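Transcriptional activator, putative (Pyrococcus furiosus, PDB 1RTW) is of unestablished function but belongs to the TENA/THI-4/PQQC family of all-helical proteins, related in fold to haem oxygenase. Local coordinates at residues E134-V139 with N154-Q159; M1-L6 with R167-L172. All blocks are in the same frame, centred on the assembly; numbering follows the deposited sequence.

Interaction 1 of 2, residues E134-V139 with N154-Q159; sequences EAWKWV and NHWSSQ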
# COMPACT_ATOMS: atom_id res chain seq x y z
N GLU B 134 -2.47 -30.43 -2.69
CA GLU B 134 -1.67 -31.64 -2.87
C GLU B 134 -1.35 -32.37 -1.56
O GLU B 134 -1.53 -33.59 -1.47
CB GLU B 134 -0.37 -31.32 -3.61
CG GLU B 134 -0.57 -30.90 -5.06
CD GLU B 134 -1.26 -31.97 -5.89
OE1 GLU B 134 -0.97 -33.17 -5.69
OE2 GLU B 134 -2.10 -31.61 -6.74
N ALA B 135 -0.93 -31.63 -0.54
CA ALA B 135 -0.58 -32.21 0.76
C ALA B 135 -1.74 -32.93 1.41
O ALA B 135 -1.60 -34.08 1.84
CB ALA B 135 -0.05 -31.13 1.69
N TRP B 136 -2.88 -32.27 1.48
CA TRP B 136 -4.06 -32.86 2.09
C TRP B 136 -4.66 -33.94 1.21
O TRP B 136 -5.35 -34.84 1.69
CB TRP B 136 -5.05 -31.76 2.47
CG TRP B 136 -4.49 -30.90 3.55
CD1 TRP B 136 -3.90 -29.67 3.41
CD2 TRP B 136 -4.36 -31.24 4.94
NE1 TRP B 136 -3.41 -29.24 4.61
CE2 TRP B 136 -3.68 -30.17 5.56
CE3 TRP B 136 -4.76 -32.34 5.71
CZ2 TRP B 136 -3.37 -30.18 6.93
CZ3 TRP B 136 -4.45 -32.35 7.06
CH2 TRP B 136 -3.77 -31.27 7.66
N LYS B 137 -4.37 -33.88 -0.09
CA LYS B 137 -4.87 -34.90 -1.01
C LYS B 137 -4.05 -36.16 -0.72
O LYS B 137 -4.59 -37.26 -0.67
CB LYS B 137 -4.67 -34.45 -2.46
CG LYS B 137 -5.58 -35.14 -3.46
CD LYS B 137 -5.64 -34.41 -4.79
CE LYS B 137 -4.27 -34.34 -5.47
NZ LYS B 137 -4.33 -33.61 -6.76
N TRP B 138 -2.75 -35.97 -0.48
CA TRP B 138 -1.87 -37.08 -0.15
C TRP B 138 -2.38 -37.74 1.12
O TRP B 138 -2.44 -38.97 1.21
CB TRP B 138 -0.44 -36.60 0.07
CG TRP B 138 0.54 -37.74 0.28
CD1 TRP B 138 1.29 -38.35 -0.68
CD2 TRP B 138 0.82 -38.42 1.51
NE1 TRP B 138 2.02 -39.38 -0.13
CE2 TRP B 138 1.75 -39.44 1.21
CE3 TRP B 138 0.37 -38.28 2.83
CZ2 TRP B 138 2.24 -40.32 2.19
CZ3 TRP B 138 0.87 -39.15 3.80
CH2 TRP B 138 1.79 -40.16 3.47
N VAL B 139 -2.72 -36.93 2.11
CA VAL B 139 -3.22 -37.44 3.37
C VAL B 139 -4.51 -38.25 3.19
O VAL B 139 -4.63 -39.34 3.75
CB VAL B 139 -3.44 -36.30 4.39
CG1 VAL B 139 -4.15 -36.82 5.62
CG2 VAL B 139 -2.11 -35.70 4.78
N ASN B 154 -10.67 -33.30 4.69
CA ASN B 154 -11.72 -33.19 3.68
C ASN B 154 -11.79 -31.83 3.01
O ASN B 154 -11.90 -31.75 1.80
CB ASN B 154 -13.09 -33.51 4.28
CG ASN B 154 -13.29 -35.00 4.56
OD1 ASN B 154 -12.66 -35.86 3.92
ND2 ASN B 154 -14.17 -35.32 5.51
N HIS B 155 -11.72 -30.76 3.80
CA HIS B 155 -11.80 -29.43 3.22
C HIS B 155 -10.73 -29.13 2.17
O HIS B 155 -11.05 -28.72 1.06
CB HIS B 155 -11.79 -28.33 4.30
CG HIS B 155 -11.76 -26.94 3.73
ND1 HIS B 155 -10.64 -26.14 3.81
CD2 HIS B 155 -12.66 -26.27 2.99
CE1 HIS B 155 -10.85 -25.04 3.12
NE2 HIS B 155 -12.06 -25.09 2.61
N TRP B 156 -9.47 -29.39 2.50
CA TRP B 156 -8.40 -29.10 1.55
C TRP B 156 -8.20 -30.10 0.42
O TRP B 156 -7.51 -29.80 -0.56
CB TRP B 156 -7.09 -28.83 2.29
CG TRP B 156 -7.09 -27.49 2.94
CD1 TRP B 156 -7.34 -26.29 2.34
CD2 TRP B 156 -6.81 -27.21 4.31
NE1 TRP B 156 -7.23 -25.27 3.26
CE2 TRP B 156 -6.91 -25.81 4.48
CE3 TRP B 156 -6.48 -28.00 5.41
CZ2 TRP B 156 -6.68 -25.19 5.70
CZ3 TRP B 156 -6.26 -27.39 6.63
CH2 TRP B 156 -6.37 -25.99 6.77
N SER B 157 -8.80 -31.28 0.56
CA SER B 157 -8.70 -32.32 -0.46
C SER B 157 -10.00 -32.46 -1.25
O SER B 157 -10.05 -33.18 -2.25
CB SER B 157 -8.34 -33.67 0.18
OG SER B 157 -9.40 -34.16 0.98
N SER B 158 -11.04 -31.75 -0.82
CA SER B 158 -12.35 -31.82 -1.48
C SER B 158 -12.34 -31.39 -2.94
O SER B 158 -11.45 -30.67 -3.39
CB SER B 158 -13.38 -30.98 -0.72
OG SER B 158 -13.16 -29.59 -0.89
N GLN B 159 -13.35 -31.85 -3.68
CA GLN B 159 -13.50 -31.52 -5.09
C GLN B 159 -13.72 -30.02 -5.22
O GLN B 159 -13.24 -29.40 -6.16
CB GLN B 159 -14.71 -32.28 -5.68
CG GLN B 159 -14.91 -32.10 -7.19
CD GLN B 159 -13.82 -32.76 -8.03
OE1 GLN B 159 -12.92 -33.41 -7.51
NE2 GLN B 159 -13.92 -32.60 -9.34

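Interaction 2 of 2, residues M1-L6 with R167-L172; sequences MFSEEL and RIEKIL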
# COMPACT_ATOMS: atom_id res chain seq x y z
N MSE B 1 2.57 -23.69 -20.51
CA MSE B 1 1.65 -23.63 -19.33
C MSE B 1 2.44 -23.30 -18.08
O MSE B 1 3.01 -24.18 -17.44
CB MSE B 1 0.92 -24.95 -19.16
CG MSE B 1 -0.08 -24.95 -18.03
SE MSE B 1 -1.56 -26.12 -18.39
CE MSE B 1 -2.66 -24.88 -19.40
N PHE B 2 2.45 -22.01 -17.75
CA PHE B 2 3.17 -21.46 -16.60
C PHE B 2 3.04 -22.28 -15.31
O PHE B 2 4.03 -22.59 -14.67
CB PHE B 2 2.70 -20.02 -16.37
CG PHE B 2 3.64 -19.19 -15.56
CD1 PHE B 2 4.96 -19.01 -15.97
CD2 PHE B 2 3.20 -18.51 -14.43
CE1 PHE B 2 5.83 -18.17 -15.26
CE2 PHE B 2 4.05 -17.66 -13.71
CZ PHE B 2 5.37 -17.49 -14.14
N SER B 3 1.80 -22.63 -14.96
CA SER B 3 1.52 -23.40 -13.75
C SER B 3 2.31 -24.70 -13.67
O SER B 3 2.94 -24.99 -12.65
CB SER B 3 0.02 -23.70 -13.65
OG SER B 3 -0.42 -24.44 -14.77
N GLU B 4 2.28 -25.48 -14.74
CA GLU B 4 3.00 -26.74 -14.78
C GLU B 4 4.50 -26.48 -14.78
O GLU B 4 5.27 -27.24 -14.20
CB GLU B 4 2.56 -27.57 -15.98
CG GLU B 4 1.13 -28.09 -15.82
CD GLU B 4 0.68 -29.03 -16.94
OE1 GLU B 4 1.52 -29.43 -17.77
OE2 GLU B 4 -0.52 -29.37 -16.97
N GLU B 5 4.91 -25.37 -15.39
CA GLU B 5 6.32 -25.01 -15.42
C GLU B 5 6.79 -24.74 -13.99
O GLU B 5 7.82 -25.26 -13.56
CB GLU B 5 6.53 -23.75 -16.26
CG GLU B 5 6.32 -23.95 -17.75
CD GLU B 5 6.43 -22.65 -18.54
OE1 GLU B 5 7.10 -21.70 -18.07
OE2 GLU B 5 5.84 -22.59 -19.65
N LEU B 6 6.03 -23.91 -13.28
CA LEU B 6 6.33 -23.56 -11.90
C LEU B 6 6.53 -24.80 -11.04
O LEU B 6 7.52 -24.90 -10.32
CB LEU B 6 5.21 -22.71 -11.32
CG LEU B 6 5.07 -21.29 -11.89
CD1 LEU B 6 3.86 -20.63 -11.29
CD2 LEU B 6 6.33 -20.48 -11.59
N ARG B 167 -9.35 -23.17 -10.82
CA ARG B 167 -9.81 -21.85 -11.24
C ARG B 167 -8.68 -20.83 -11.15
O ARG B 167 -8.54 -19.98 -12.03
CB ARG B 167 -11.02 -21.41 -10.41
CG ARG B 167 -11.77 -20.23 -10.97
CD ARG B 167 -12.98 -19.85 -10.11
NE ARG B 167 -13.69 -18.69 -10.65
CZ ARG B 167 -14.59 -17.97 -9.99
NH1 ARG B 167 -14.92 -18.27 -8.74
NH2 ARG B 167 -15.18 -16.93 -10.58
N ILE B 168 -7.85 -20.93 -10.10
CA ILE B 168 -6.72 -20.02 -9.92
C ILE B 168 -5.68 -20.31 -11.00
O ILE B 168 -5.11 -19.39 -11.60
CB ILE B 168 -6.06 -20.20 -8.51
CG1 ILE B 168 -7.00 -19.68 -7.42
CG2 ILE B 168 -4.75 -19.44 -8.44
CD1 ILE B 168 -6.60 -20.11 -6.03
N GLU B 169 -5.47 -21.59 -11.25
CA GLU B 169 -4.52 -22.07 -12.24
C GLU B 169 -4.83 -21.51 -13.63
O GLU B 169 -3.96 -20.95 -14.30
CB GLU B 169 -4.56 -23.60 -12.28
CG GLU B 169 -3.52 -24.25 -13.17
CD GLU B 169 -3.60 -25.77 -13.16
OE1 GLU B 169 -3.72 -26.37 -12.07
OE2 GLU B 169 -3.54 -26.36 -14.26
N LYS B 170 -6.10 -21.62 -14.03
CA LYS B 170 -6.55 -21.14 -15.32
C LYS B 170 -6.35 -19.63 -15.47
O LYS B 170 -5.94 -19.16 -16.53
CB LYS B 170 -8.03 -21.51 -15.53
CG LYS B 170 -8.53 -21.30 -16.95
CD LYS B 170 -9.96 -21.79 -17.08
CE LYS B 170 -10.52 -21.55 -18.48
NZ LYS B 170 -10.58 -20.10 -18.82
N ILE B 171 -6.62 -18.89 -14.39
CA ILE B 171 -6.43 -17.44 -14.39
C ILE B 171 -4.95 -17.08 -14.48
O ILE B 171 -4.57 -16.21 -15.26
CB ILE B 171 -7.05 -16.80 -13.12
CG1 ILE B 171 -8.56 -16.94 -13.17
CG2 ILE B 171 -6.68 -15.33 -13.03
CD1 ILE B 171 -9.24 -16.55 -11.88
N LEU B 172 -4.13 -17.76 -13.68
CA LEU B 172 -2.68 -17.55 -13.66
C LEU B 172 -2.05 -17.80 -15.03
O LEU B 172 -1.34 -16.94 -15.57
CB LEU B 172 -2.01 -18.48 -12.65
CG LEU B 172 -0.48 -18.39 -12.57
CD1 LEU B 172 -0.08 -17.00 -12.05
CD2 LEU B 172 0.06 -19.49 -11.66

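Interaction 1 of 2, residues E134-V139 with N154-Q159
In the buried aromatic interior of this TenA-like helical fold, W136 of helix 118-142 meets W156 near the end of the short helix 150-157. The two indoles lie side by side and point the same way; in both, CG is anti to the carbonyl carbon (chi1 -66° in W136 and -74° in W156), which swings each ring to the side of its own backbone N. Their planes are tilted by 32°, so the pair is oblique. W156 CE3 stands over one face of the W136 indole, offset toward the rim of that ring, 3.4 Å from W136 NE1, and nearer the backbones W136 CD1 lies 3.5 Å from W156 CB. Two tryptophans suit the place because each offers a broad flat surface that fills the layer between the helices.

Next to the indoles, the backbones come close enough for a small residue: the CA atoms of K137 and S157 are 4.7 Å apart, and S157 CB sits 3.5 Å from W136 O. The serine hydroxyl is turned back on its own helix, where OG bonds to the carbonyl of I153, which satisfies a buried polar atom. K137 directs its amine away from the contact, NZ reaching E134 OE2 at 3.0 Å in a salt bridge; K130 is a second partner of that carboxylate.

Around the pair, Y132 meets both indoles edge-to-face. Helix 21-28 touches W136 through M26, helix 33-60 brings W39 and D43 to W156, and helix 66-89 adds M82, F83 and E79, whose carboxylate accepts the bond from W156 NE1.

Interaction 2 of 2, residues M1-L6 with R167-L172
L172 of helix 159-176 projects at the N-terminal helix 2-8 of this all-helical bundle and is met there by F2 and L6, one turn apart on the same side. The two short helical segments run across each other, their directions 106° apart and their axes 9.9 Å from one another at closest, a spacing that side chains must fill.

The leucine and the phenylalanine cross at about a right angle: L172 CG comes to the edge of the F2 ring, near its plane, 4.1 Å from F2 CD2. L6 and L172 instead reach toward each other tip to tip, with L6 CD1 and L172 CD2 4.0 Å apart. Within its own helix L6 also covers the phenylalanine, its CG standing 4.1 Å above the centre of one face of the F2 ring, so the ring is touched on that face by L6 and at its rim by L172. The branched end of L172 serves two partners, its CG meeting the ring of F2 and its CD2 methyl meeting L6, while the flat ring of F2 offers both a face and an edge. Helix 181-201 adds A187 and R188 against F2 and F191 against L6, and Y126 and T123 of helix 118-142 touch L172.

Beside this apolar group, S3 lies alongside E169, the residue whose CA is nearest its own, at 6.4 Å. A small side chain fits where the glutamate stem passes. E169 CG, anti to the backbone N (chi1 -174°), is thereby placed against S3 CB and OG, and the extended chain beyond it keeps the carboxylate close, E169 OE2 lying 3.7 Å from S3 OG. No hydrogen bond joins the two residues; the touch is van der Waals, with S3 OG 3.5 Å from E169 CG.

The two contacts lie 19 Å apart between centres, with their nearest atoms about 8 Å from each other, and they do not touch. Along the chain, interaction 1 is nested within the loop closed by interaction 2: the former joins segments only 15 residues apart, the latter brings the N-terminus to a helix 161 residues onward. Helices 150-157 and 159-176 follow each other directly, so one segment of each contact belongs to consecutive helices. Helix 118-142 supplies a segment of interaction 1 and, from outside, touches residues of interaction 2, so it lies against both contacts.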